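PDB 5ZBF: cupin domain protein from Microcystis aeruginosa DIANCHI905, which probably acts as an isomerase of the cupin superfamily in biosynthesis of the Choi moiety of aeruginosin, and binds iron(II) and 4-hydroxyphenylpyruvic acid. Local coordinates for residues 61-66 / 109-114; 113-118 / 137-142; 27-32 / 156-161; 127-130 / 135-138. All coordinates share one frame; numbering follows the deposited sequence. Where two conformers were deposited one is given.

Interaction 1. Residues 61-66 / 109-114; sequences YIKDVI and EDVVLT
Val111 is the centre of this contact: its CG2 meets Ile62, while its CG1 lies against the chain of Lys63 and also touches Ile62. The apolar part comes first. Ile62 CG2 meets Val111 CG2 at 3.8 Å, and Ile62 CD1 lies 4.0 Å from Val111 CG1, the two side chains passing each other in opposite senses. On the outer side the extended chain of Lys63 crosses the valine, its CE resting 3.6 Å from Val111 CG1. That methyl is presented to the lysine because CG1 stands opposite the carbonyl carbon of its own residue (chi1 -62°).

The polar part is carried by solvent. Beyond the valine, Lys63 NZ donates to a water at 2.8 Å, and the same water reaches Glu109 O in a weak bond of 3.1 Å. The lysine thus covers Val111 with its methylenes while its charged end stays hydrated.

Within 61-66, two backbone bonds, Ile62 N to Val65 O (3.2 Å) and Val65 N to Ile62 O (3.0 Å), close the type I' turn that carries Ile62 and Lys63. Its two central residues, Lys63 and Asp64, both have positive phi (46° and 57°). Behind the turn, Ile66 CG1 covers one face of the Tyr61 ring.

Ile62 also touches Ala78, and Val111 pairs through its backbone with Val77, so strand 74-78 supports both sides. The arrangement is a tight two-residue beta hairpin, 57-62 with 65-70, at the edge of the four-stranded sheet of the cupin beta-barrel that also holds strands 39-43 and 84-87, which supply the iron ligands His43 and His84.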
loop_
_atom_site.group_PDB
_atom_site.type_symbol
_atom_site.label_atom_id
_atom_site.label_comp_id
_atom_site.label_asym_id
_atom_site.label_seq_id
_atom_site.Cartn_x
_atom_site.Cartn_y
_atom_site.Cartn_z
ATOM N N TYR A 61 14.904 4.947 -9.779
ATOM C CA TYR A 61 16.344 5.182 -9.831
ATOM C C TYR A 61 16.897 4.824 -8.464
ATOM O O TYR A 61 16.616 5.497 -7.472
ATOM C CB TYR A 61 16.620 6.648 -10.149
ATOM C CG TYR A 61 16.379 7.004 -11.597
ATOM C CD1 TYR A 61 17.429 7.359 -12.432
ATOM C CD2 TYR A 61 15.094 6.992 -12.129
ATOM C CE1 TYR A 61 17.210 7.691 -13.765
ATOM C CE2 TYR A 61 14.860 7.321 -13.454
ATOM C CZ TYR A 61 15.917 7.668 -14.268
ATOM O OH TYR A 61 15.682 7.993 -15.587
ATOM N N ILE A 62 17.663 3.741 -8.415
ATOM C CA ILE A 62 18.158 3.198 -7.153
ATOM C C ILE A 62 19.388 2.336 -7.437
ATOM O O ILE A 62 19.438 1.650 -8.452
ATOM C CB ILE A 62 17.043 2.395 -6.432
ATOM C CG1 ILE A 62 17.378 2.179 -4.956
ATOM C CG2 ILE A 62 16.762 1.079 -7.146
ATOM C CD1 ILE A 62 16.221 1.638 -4.141
ATOM N N LYS A 63 20.392 2.404 -6.566
ATOM C CA LYS A 63 21.627 1.627 -6.741
ATOM C C LYS A 63 22.193 1.688 -8.172
ATOM O O LYS A 63 22.509 0.654 -8.768
ATOM C CB LYS A 63 21.390 0.162 -6.343
ATOM C CG LYS A 63 20.758 -0.005 -4.972
ATOM C CD LYS A 63 20.858 -1.434 -4.461
ATOM C CE LYS A 63 20.195 -1.565 -3.097
ATOM N NZ LYS A 63 20.124 -2.974 -2.615
ATOM N N ASP A 64 22.299 2.899 -8.718
ATOM C CA ASP A 64 22.888 3.133 -10.051
ATOM C C ASP A 64 22.226 2.361 -11.204
ATOM O O ASP A 64 22.819 2.206 -12.270
ATOM C CB ASP A 64 24.408 2.879 -10.032
ATOM C CG ASP A 64 25.161 3.892 -9.190
ATOM N N VAL A 65 20.991 1.902 -11.005
ATOM C CA VAL A 65 20.217 1.272 -12.079
ATOM C C VAL A 65 18.865 1.955 -12.187
ATOM O O VAL A 65 18.464 2.707 -11.299
ATOM C CB VAL A 65 20.033 -0.247 -11.867
ATOM C CG1 VAL A 65 21.391 -0.936 -11.814
ATOM C CG2 VAL A 65 19.241 -0.549 -10.601
ATOM N N ILE A 66 18.179 1.702 -13.294
ATOM C CA ILE A 66 16.856 2.256 -13.536
ATOM C C ILE A 66 15.915 1.068 -13.734
ATOM O O ILE A 66 16.180 0.213 -14.579
ATOM C CB ILE A 66 16.858 3.185 -14.772
ATOM C CG1 ILE A 66 17.929 4.275 -14.596
ATOM C CG2 ILE A 66 15.476 3.797 -14.990
ATOM C CD1 ILE A 66 18.184 5.124 -15.828
ATOM N N GLU A 109 16.658 -8.189 -0.216
ATOM C CA GLU A 109 17.503 -8.753 -1.274
ATOM C C GLU A 109 17.180 -8.153 -2.651
ATOM O O GLU A 109 17.999 -8.214 -3.562
ATOM C CB GLU A 109 17.362 -10.278 -1.306
ATOM C CG GLU A 109 18.193 -10.966 -2.377
ATOM N N ASP A 110 15.999 -7.560 -2.803
ATOM C CA ASP A 110 15.583 -7.026 -4.094
ATOM C C ASP A 110 15.061 -5.603 -3.942
ATOM O O ASP A 110 14.359 -5.311 -2.967
ATOM C CB ASP A 110 14.490 -7.920 -4.687
ATOM C CG ASP A 110 14.915 -9.370 -4.789
ATOM O OD1 ASP A 110 15.656 -9.716 -5.734
ATOM O OD2 ASP A 110 14.508 -10.168 -3.921
ATOM N N VAL A 111 15.406 -4.727 -4.899
ATOM C CA VAL A 111 14.845 -3.361 -4.965
ATOM C C VAL A 111 13.476 -3.301 -5.666
ATOM O O VAL A 111 12.735 -2.316 -5.520
ATOM C CB VAL A 111 15.804 -2.338 -5.638
ATOM C CG1 VAL A 111 17.094 -2.198 -4.832
ATOM C CG2 VAL A 111 16.115 -2.700 -7.089
ATOM N N VAL A 112 13.146 -4.339 -6.437
ATOM C CA VAL A 112 11.801 -4.451 -7.015
ATOM C C VAL A 112 11.289 -5.875 -6.807
ATOM O O VAL A 112 11.992 -6.833 -7.096
ATOM C CB VAL A 112 11.755 -4.083 -8.515
ATOM C CG1 VAL A 112 10.346 -4.254 -9.083
ATOM C CG2 VAL A 112 12.202 -2.647 -8.718
ATOM N N LEU A 113 10.078 -5.977 -6.266
ATOM C CA LEU A 113 9.374 -7.249 -6.114
ATOM C C LEU A 113 8.143 -7.228 -7.001
ATOM O O LEU A 113 7.667 -6.164 -7.381
ATOM C CB LEU A 113 8.957 -7.469 -4.663
ATOM C CG LEU A 113 10.085 -7.581 -3.635
ATOM C CD1 LEU A 113 9.489 -7.572 -2.232
ATOM C CD2 LEU A 113 10.925 -8.817 -3.896
ATOM N N THR A 114 7.632 -8.405 -7.342
ATOM C CA THR A 114 6.475 -8.488 -8.216
ATOM C C THR A 114 5.457 -9.441 -7.614
ATOM O O THR A 114 5.805 -10.501 -7.119
ATOM C CB THR A 114 6.864 -8.903 -9.648
ATOM O OG1 THR A 114 7.762 -7.926 -10.196
ATOM C CG2 THR A 114 5.631 -8.993 -10.542
HETATM O O HOH W 1 18.808 -5.240 -3.466
#

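Interaction 2. Residues 113-118 / 137-142; sequences LTLSNN and IVMMKI
The carbonyl oxygen of Ile137 is approached by Leu115 CD2 at 3.9 Å while it accepts a backbone hydrogen bond from strand 126-131. Across the contact itself the oxygen has only this methyl beside it, and the rest of the meeting is apolar. The same CD2 lies 4.2 Å from Ile137 CG2, whereas the other branch of the leucine, CD1, reaches Met139 CE at 3.9 Å. Leu115 thus forks between them, one methyl to each, and its side chain crosses each of theirs at about a right angle.

Met139 can offer its end because CG is trans to the backbone N (chi1 -174°) and the chain then folds at the sulfur (chi3 66°), swinging CE round to the leucine. Its CB is also near, 4.2 Å from Leu115 CD1.

Strands 112-119 and 135-142 are not direct partners: 126-131 runs between them, and the CA atoms of Leu115 and Val138 are 8.0 Å apart. Leu115 sits at the break in 112-119 where the strand changes partners, probably passing from one cupin unit of this bicupin to the other. Its first half pairs with 74-78, Leu115 itself bonding to Gln73, and from Ser116 onward it pairs with 126-131. Ile75 and Ile206 pack against Ile137, and Ile204 and Gln128 against Met139.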
loop_
_atom_site.group_PDB
_atom_site.type_symbol
_atom_site.label_atom_id
_atom_site.label_comp_id
_atom_site.label_asym_id
_atom_site.label_seq_id
_atom_site.Cartn_x
_atom_site.Cartn_y
_atom_site.Cartn_z
ATOM N N LEU A 113 10.078 -5.977 -6.266
ATOM C CA LEU A 113 9.374 -7.249 -6.114
ATOM C C LEU A 113 8.143 -7.228 -7.001
ATOM O O LEU A 113 7.667 -6.164 -7.381
ATOM C CB LEU A 113 8.957 -7.469 -4.663
ATOM C CG LEU A 113 10.085 -7.581 -3.635
ATOM C CD1 LEU A 113 9.489 -7.572 -2.232
ATOM C CD2 LEU A 113 10.925 -8.817 -3.896
ATOM N N THR A 114 7.632 -8.405 -7.342
ATOM C CA THR A 114 6.475 -8.488 -8.216
ATOM C C THR A 114 5.457 -9.441 -7.614
ATOM O O THR A 114 5.805 -10.501 -7.119
ATOM C CB THR A 114 6.864 -8.903 -9.648
ATOM O OG1 THR A 114 7.762 -7.926 -10.196
ATOM C CG2 THR A 114 5.631 -8.993 -10.542
ATOM N N LEU A 115 4.200 -9.028 -7.643
ATOM C CA LEU A 115 3.097 -9.841 -7.140
ATOM C C LEU A 115 2.958 -11.085 -8.000
ATOM O O LEU A 115 3.119 -11.020 -9.216
ATOM C CB LEU A 115 1.780 -9.055 -7.188
ATOM C CG LEU A 115 1.641 -7.784 -6.347
ATOM C CD1 LEU A 115 0.317 -7.099 -6.679
ATOM C CD2 LEU A 115 1.724 -8.111 -4.865
ATOM N N SER A 116 2.668 -12.213 -7.357
ATOM C CA SER A 116 2.439 -13.468 -8.064
ATOM C C SER A 116 1.221 -14.162 -7.469
ATOM O O SER A 116 0.824 -13.890 -6.334
ATOM C CB SER A 116 3.679 -14.369 -7.993
ATOM O OG SER A 116 4.039 -14.645 -6.656
ATOM N N ASN A 117 0.627 -15.056 -8.250
ATOM C CA ASN A 117 -0.624 -15.686 -7.855
ATOM C C ASN A 117 -0.460 -16.512 -6.591
ATOM O O ASN A 117 0.512 -17.267 -6.450
ATOM C CB ASN A 117 -1.166 -16.568 -8.986
ATOM C CG ASN A 117 -1.638 -15.760 -10.187
ATOM O OD1 ASN A 117 -2.080 -14.612 -10.058
ATOM N ND2 ASN A 117 -1.549 -16.359 -11.363
ATOM N N ASN A 118 -1.437 -16.396 -5.695
ATOM C CA ASN A 118 -1.423 -17.133 -4.444
ATOM C C ASN A 118 -2.844 -17.325 -3.914
ATOM O O ASN A 118 -3.817 -17.081 -4.630
ATOM C CB ASN A 118 -0.553 -16.396 -3.416
ATOM C CG ASN A 118 0.265 -17.343 -2.553
ATOM O OD1 ASN A 118 -0.283 -18.157 -1.809
ATOM N ND2 ASN A 118 1.584 -17.238 -2.650
ATOM N N ILE A 137 2.533 -7.758 0.872
ATOM C CA ILE A 137 1.459 -7.073 0.154
ATOM C C ILE A 137 0.566 -8.120 -0.508
ATOM O O ILE A 137 1.055 -9.049 -1.136
ATOM C CB ILE A 137 2.017 -6.056 -0.863
ATOM C CG1 ILE A 137 2.749 -4.936 -0.099
ATOM C CG2 ILE A 137 0.900 -5.469 -1.725
ATOM C CD1 ILE A 137 3.412 -3.909 -0.982
ATOM N N VAL A 138 -0.740 -7.959 -0.330
ATOM C CA VAL A 138 -1.738 -8.863 -0.886
ATOM C C VAL A 138 -2.770 -8.037 -1.636
ATOM O O VAL A 138 -3.319 -7.102 -1.083
ATOM C CB VAL A 138 -2.445 -9.661 0.229
ATOM C CG1 VAL A 138 -3.437 -10.656 -0.373
ATOM C CG2 VAL A 138 -1.411 -10.364 1.100
ATOM N N MET A 139 -3.015 -8.383 -2.895
ATOM C CA MET A 139 -4.083 -7.775 -3.694
ATOM C C MET A 139 -5.063 -8.884 -4.041
ATOM O O MET A 139 -4.653 -9.956 -4.479
ATOM C CB MET A 139 -3.521 -7.181 -4.982
ATOM C CG MET A 139 -4.535 -6.400 -5.804
ATOM S SD MET A 139 -3.823 -5.501 -7.201
ATOM C CE MET A 139 -3.256 -6.832 -8.250
ATOM N N MET A 140 -6.351 -8.626 -3.860
ATOM C CA MET A 140 -7.348 -9.671 -4.054
ATOM C C MET A 140 -8.718 -9.107 -4.351
ATOM O O MET A 140 -9.068 -8.031 -3.877
ATOM C CB MET A 140 -7.433 -10.533 -2.803
ATOM C CG MET A 140 -7.949 -9.809 -1.580
ATOM S SD MET A 140 -7.764 -10.818 -0.106
ATOM C CE MET A 140 -8.877 -12.166 -0.463
ATOM N N LYS A 141 -9.497 -9.869 -5.114
ATOM C CA LYS A 141 -10.870 -9.488 -5.411
ATOM C C LYS A 141 -11.773 -10.032 -4.323
ATOM O O LYS A 141 -11.722 -11.232 -4.008
ATOM C CB LYS A 141 -11.303 -10.017 -6.777
ATOM C CG LYS A 141 -10.776 -9.181 -7.924
ATOM C CD LYS A 141 -11.530 -9.428 -9.221
ATOM C CE LYS A 141 -11.488 -8.206 -10.125
ATOM N NZ LYS A 141 -10.148 -7.995 -10.730
ATOM N N ILE A 142 -12.571 -9.146 -3.743
ATOM C CA ILE A 142 -13.620 -9.516 -2.795
ATOM C C ILE A 142 -14.909 -9.615 -3.605
ATOM O O ILE A 142 -15.435 -8.596 -4.036
ATOM C CB ILE A 142 -13.797 -8.457 -1.679
ATOM C CG1 ILE A 142 -12.456 -8.132 -0.988
ATOM C CG2 ILE A 142 -14.834 -8.927 -0.658
ATOM C CD1 ILE A 142 -11.763 -9.319 -0.345
#

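Interaction 3. Residues 27-32 / 156-161; sequences TIFQLS and EEIGFI
Phe29 and Phe160 form the tight end of this contact, with Phe29 CZ 3.6 Å from Phe160 CE2. Phe160 CE2 comes in at the edge of the Phe29 ring, near its plane. The rings meet obliquely, centroids 5.4 Å apart and planes at 57°. Phe29 reaches across because its ring is trans to the backbone N (chi1 175°). Beside it, Ile158 CG2 lies 3.9 Å from Phe29 CD1, while CD1 of the same isoleucine lies 3.9 Å from Thr27 CG2.

Segments 27-32 and 156-161 run nearly parallel (12°) with axes 9.8 Å apart, too far for backbone pairing. They belong to the two cupin units of a bicupin, and these side chains bridge the two units. Phe97 touches both phenylalanines, and Leu99 packs on Thr27, Phe29 and Ile158. On the other face of 27-34, Gln30 NE2 is hydrogen-bonded to the bound 4-hydroxyphenylpyruvic acid.

Toward Thr27 and Glu156 direct packing gives way to water. Thr27 OG1 donates to a water at 2.7 Å, which in turn donates to Glu156 OE2 at 2.8 Å. Both ends are anchored further, Thr27 OG1 by Arg101 and Glu156 OE2 by Tyr184.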
loop_
_atom_site.group_PDB
_atom_site.type_symbol
_atom_site.label_atom_id
_atom_site.label_comp_id
_atom_site.label_asym_id
_atom_site.label_seq_id
_atom_site.Cartn_x
_atom_site.Cartn_y
_atom_site.Cartn_z
ATOM N N THR A 27 3.923 3.617 11.331
ATOM C CA THR A 27 3.985 3.552 9.885
ATOM C C THR A 27 3.214 4.733 9.292
ATOM O O THR A 27 2.120 5.065 9.747
ATOM C CB THR A 27 3.352 2.244 9.380
ATOM O OG1 THR A 27 3.959 1.140 10.056
ATOM C CG2 THR A 27 3.524 2.081 7.875
ATOM N N ILE A 28 3.812 5.372 8.294
ATOM C CA ILE A 28 3.121 6.362 7.480
ATOM C C ILE A 28 2.715 5.714 6.160
ATOM O O ILE A 28 3.547 5.112 5.474
ATOM C CB ILE A 28 4.030 7.572 7.196
ATOM C CG1 ILE A 28 4.376 8.301 8.496
ATOM C CG2 ILE A 28 3.367 8.522 6.210
ATOM C CD1 ILE A 28 5.677 9.067 8.417
ATOM N N PHE A 29 1.438 5.832 5.818
ATOM C CA PHE A 29 0.932 5.405 4.526
ATOM C C PHE A 29 0.555 6.662 3.763
ATOM O O PHE A 29 -0.109 7.543 4.316
ATOM C CB PHE A 29 -0.302 4.509 4.705
ATOM C CG PHE A 29 -0.964 4.105 3.409
ATOM C CD1 PHE A 29 -0.667 2.888 2.811
ATOM C CD2 PHE A 29 -1.878 4.947 2.773
ATOM C CE1 PHE A 29 -1.257 2.518 1.612
ATOM C CE2 PHE A 29 -2.459 4.590 1.571
ATOM C CZ PHE A 29 -2.174 3.356 1.000
ATOM N N GLN A 30 0.958 6.749 2.504
ATOM C CA GLN A 30 0.541 7.876 1.673
ATOM C C GLN A 30 0.054 7.477 0.296
ATOM O O GLN A 30 0.592 6.577 -0.329
ATOM C CB GLN A 30 1.663 8.921 1.568
ATOM C CG GLN A 30 2.948 8.407 0.953
ATOM C CD GLN A 30 4.146 9.324 1.199
ATOM O OE1 GLN A 30 4.231 9.990 2.223
ATOM N NE2 GLN A 30 5.078 9.333 0.267
ATOM N N LEU A 31 -0.996 8.154 -0.164
ATOM C CA LEU A 31 -1.405 8.080 -1.553
ATOM C C LEU A 31 -0.729 9.249 -2.264
ATOM O O LEU A 31 -0.714 10.366 -1.733
ATOM C CB LEU A 31 -2.928 8.191 -1.681
ATOM C CG LEU A 31 -3.795 7.101 -1.063
ATOM C CD1 LEU A 31 -5.263 7.509 -1.093
ATOM C CD2 LEU A 31 -3.580 5.780 -1.781
ATOM N N SER A 32 -0.166 8.966 -3.433
ATOM C CA SER A 32 0.644 9.916 -4.205
ATOM C C SER A 32 0.030 10.217 -5.562
ATOM O O SER A 32 -0.533 9.331 -6.196
ATOM C CB SER A 32 2.032 9.321 -4.465
ATOM O OG SER A 32 2.829 9.323 -3.297
ATOM N N GLU A 156 0.242 -6.033 12.260
ATOM C CA GLU A 156 -0.470 -4.823 11.884
ATOM C C GLU A 156 -0.838 -4.914 10.414
ATOM O O GLU A 156 -0.080 -5.465 9.614
ATOM C CB GLU A 156 0.387 -3.590 12.123
ATOM C CG GLU A 156 0.676 -3.366 13.585
ATOM C CD GLU A 156 1.672 -2.268 13.791
ATOM O OE1 GLU A 156 2.819 -2.579 14.173
ATOM O OE2 GLU A 156 1.303 -1.103 13.550
ATOM N N GLU A 157 -2.000 -4.372 10.070
ATOM C CA GLU A 157 -2.501 -4.425 8.707
ATOM C C GLU A 157 -3.061 -3.079 8.299
ATOM O O GLU A 157 -3.822 -2.460 9.046
ATOM C CB GLU A 157 -3.586 -5.487 8.601
ATOM C CG GLU A 157 -4.196 -5.642 7.222
ATOM C CD GLU A 157 -5.203 -6.772 7.173
ATOM O OE1 GLU A 157 -4.979 -7.791 7.861
ATOM O OE2 GLU A 157 -6.207 -6.634 6.453
ATOM N N ILE A 158 -2.667 -2.633 7.114
ATOM C CA ILE A 158 -3.220 -1.430 6.512
ATOM C C ILE A 158 -3.856 -1.853 5.208
ATOM O O ILE A 158 -3.236 -2.585 4.437
ATOM C CB ILE A 158 -2.114 -0.404 6.222
ATOM C CG1 ILE A 158 -1.472 0.038 7.540
ATOM C CG2 ILE A 158 -2.675 0.787 5.451
ATOM C CD1 ILE A 158 -0.150 0.750 7.370
ATOM N N GLY A 159 -5.071 -1.381 4.929
ATOM C CA GLY A 159 -5.700 -1.744 3.658
ATOM C C GLY A 159 -6.583 -0.678 3.034
ATOM O O GLY A 159 -6.982 0.279 3.682
ATOM N N PHE A 160 -6.892 -0.875 1.758
ATOM C CA PHE A 160 -7.740 0.038 1.024
ATOM C C PHE A 160 -8.273 -0.652 -0.213
ATOM O O PHE A 160 -7.772 -1.698 -0.603
ATOM C CB PHE A 160 -6.958 1.321 0.657
ATOM C CG PHE A 160 -5.802 1.105 -0.291
ATOM C CD1 PHE A 160 -5.938 1.357 -1.654
ATOM C CD2 PHE A 160 -4.554 0.698 0.189
ATOM C CE1 PHE A 160 -4.869 1.182 -2.517
ATOM C CE2 PHE A 160 -3.497 0.501 -0.675
ATOM C CZ PHE A 160 -3.648 0.751 -2.032
ATOM N N ILE A 161 -9.260 -0.037 -0.852
ATOM C CA ILE A 161 -9.844 -0.607 -2.062
ATOM C C ILE A 161 -9.721 0.349 -3.235
ATOM O O ILE A 161 -9.543 1.551 -3.046
ATOM C CB ILE A 161 -11.314 -1.038 -1.853
ATOM C CG1 ILE A 161 -12.242 0.173 -1.659
ATOM C CG2 ILE A 161 -11.399 -1.997 -0.680
ATOM C CD1 ILE A 161 -13.710 -0.184 -1.560
HETATM O O HOH W 2 1.700 0.360 11.234
#

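Interaction 4. Residues 127-130 / 135-138; sequences CQSV and FEIV
Val130 and Ile137 form a hydrogen-bonded antiparallel pair in the beta hairpin of strands 126-131 and 135-142. Val130 N donates to Ile137 O at 3.1 Å, and Ile137 N returns a bond to Val130 O at 3.0 Å (N-H...O 161°). Next along the hairpin, Ser129 and Val138 make the non-hydrogen-bonded pair, their side chains on the face opposite to Val130 and Ile137.

Glu136 can be followed outward. Its CB lies 4.0 Å from Val130 O, and CG comes closer to the same oxygen at 3.5 Å, so the glutamate stem covers a carbonyl already engaged by Ile137 N. CG is trans to the backbone N (chi1 180°) and the chain runs on extended (chi2 174°), and at its tip OE2 accepts from a water at 2.9 Å. That water also bonds Ser129 OG at 2.7 Å, so it links the carboxylate to the serine hydroxyl.

Strands 112-119 and 201-208 flank the hairpin: Ser129 bonds Ser116 through the backbone, and Val138 bonds Lys205. At the far end of the hairpin segment Val138 CG1 fits against Cys127, 3.8 Å from CB and 3.9 Å from SG.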
loop_
_atom_site.group_PDB
_atom_site.type_symbol
_atom_site.label_atom_id
_atom_site.label_comp_id
_atom_site.label_asym_id
_atom_site.label_seq_id
_atom_site.Cartn_x
_atom_site.Cartn_y
_atom_site.Cartn_z
ATOM N N CYS A 127 -5.522 -14.646 -4.716
ATOM C CA CYS A 127 -4.922 -13.335 -4.533
ATOM C C CYS A 127 -3.622 -13.259 -5.317
ATOM O O CYS A 127 -3.189 -14.226 -5.920
ATOM C CB CYS A 127 -4.667 -13.060 -3.050
ATOM S SG CYS A 127 -3.360 -14.067 -2.308
ATOM N N GLN A 128 -3.026 -12.075 -5.334
ATOM C CA GLN A 128 -1.679 -11.934 -5.815
ATOM C C GLN A 128 -0.917 -11.279 -4.678
ATOM O O GLN A 128 -1.400 -10.311 -4.082
ATOM C CB GLN A 128 -1.644 -11.047 -7.044
ATOM C CG GLN A 128 -2.598 -11.479 -8.141
ATOM C CD GLN A 128 -2.136 -11.008 -9.496
ATOM O OE1 GLN A 128 -2.497 -9.918 -9.943
ATOM N NE2 GLN A 128 -1.309 -11.816 -10.150
ATOM N N SER A 129 0.261 -11.806 -4.373
ATOM C CA SER A 129 0.981 -11.338 -3.217
ATOM C C SER A 129 2.476 -11.447 -3.404
ATOM O O SER A 129 2.962 -12.116 -4.326
ATOM C CB SER A 129 0.573 -12.166 -2.006
ATOM O OG SER A 129 0.998 -13.506 -2.172
ATOM N N VAL A 130 3.196 -10.771 -2.521
ATOM C CA VAL A 130 4.633 -10.989 -2.373
ATOM C C VAL A 130 5.042 -10.587 -0.962
ATOM O O VAL A 130 4.419 -9.723 -0.336
ATOM C CB VAL A 130 5.444 -10.234 -3.449
ATOM C CG1 VAL A 130 5.349 -8.725 -3.247
ATOM C CG2 VAL A 130 6.895 -10.705 -3.486
ATOM N N PHE A 135 7.485 -6.752 5.340
ATOM C CA PHE A 135 6.123 -6.520 4.879
ATOM C C PHE A 135 5.629 -7.656 3.982
ATOM O O PHE A 135 6.412 -8.361 3.367
ATOM C CB PHE A 135 6.064 -5.208 4.070
ATOM C CG PHE A 135 6.944 -5.232 2.864
ATOM C CD1 PHE A 135 6.455 -5.635 1.628
ATOM C CD2 PHE A 135 8.298 -4.928 2.977
ATOM C CE1 PHE A 135 7.290 -5.703 0.526
ATOM C CE2 PHE A 135 9.136 -4.996 1.877
ATOM C CZ PHE A 135 8.629 -5.377 0.646
ATOM N N GLU A 136 4.313 -7.781 3.880
ATOM C CA GLU A 136 3.696 -8.582 2.834
ATOM C C GLU A 136 2.596 -7.753 2.199
ATOM O O GLU A 136 1.813 -7.128 2.908
ATOM C CB GLU A 136 3.112 -9.877 3.404
ATOM C CG GLU A 136 2.453 -10.750 2.352
ATOM C CD GLU A 136 2.008 -12.104 2.876
ATOM O OE1 GLU A 136 1.903 -12.285 4.107
ATOM O OE2 GLU A 136 1.744 -12.992 2.042
ATOM N N ILE A 137 2.533 -7.758 0.872
ATOM C CA ILE A 137 1.459 -7.073 0.154
ATOM C C ILE A 137 0.566 -8.120 -0.508
ATOM O O ILE A 137 1.055 -9.049 -1.136
ATOM C CB ILE A 137 2.017 -6.056 -0.863
ATOM C CG1 ILE A 137 2.749 -4.936 -0.099
ATOM C CG2 ILE A 137 0.900 -5.469 -1.725
ATOM C CD1 ILE A 137 3.412 -3.909 -0.982
ATOM N N VAL A 138 -0.740 -7.959 -0.330
ATOM C CA VAL A 138 -1.738 -8.863 -0.886
ATOM C C VAL A 138 -2.770 -8.037 -1.636
ATOM O O VAL A 138 -3.319 -7.102 -1.083
ATOM C CB VAL A 138 -2.445 -9.661 0.229
ATOM C CG1 VAL A 138 -3.437 -10.656 -0.373
ATOM C CG2 VAL A 138 -1.411 -10.364 1.100
HETATM O O HOH W 3 3.137 -13.447 -0.447
#

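Interaction 3 lies deepest, its centre about 5 Å from the chain centre, and joins the two cupin units through aromatic and aliphatic side chains. Interactions 2 and 4, also buried, both use strand 135-142, but their chemistry differs: interaction 4 is direct hairpin pairing by backbone bonds, whereas interaction 2 spans the intervening strand mainly through the Leu115 side chain. A backbone bond from Met139 N to Gln128 O connects them. Interaction 1, its centre about 18 Å from the chain centre, is partly exposed and packs one valine against an isoleucine and a hydrated lysine. It shares strand 112-119 with interaction 2, and its Leu113 packs on Phe135 and Val130 of interaction 4. Waters span interactions 1, 3 and 4.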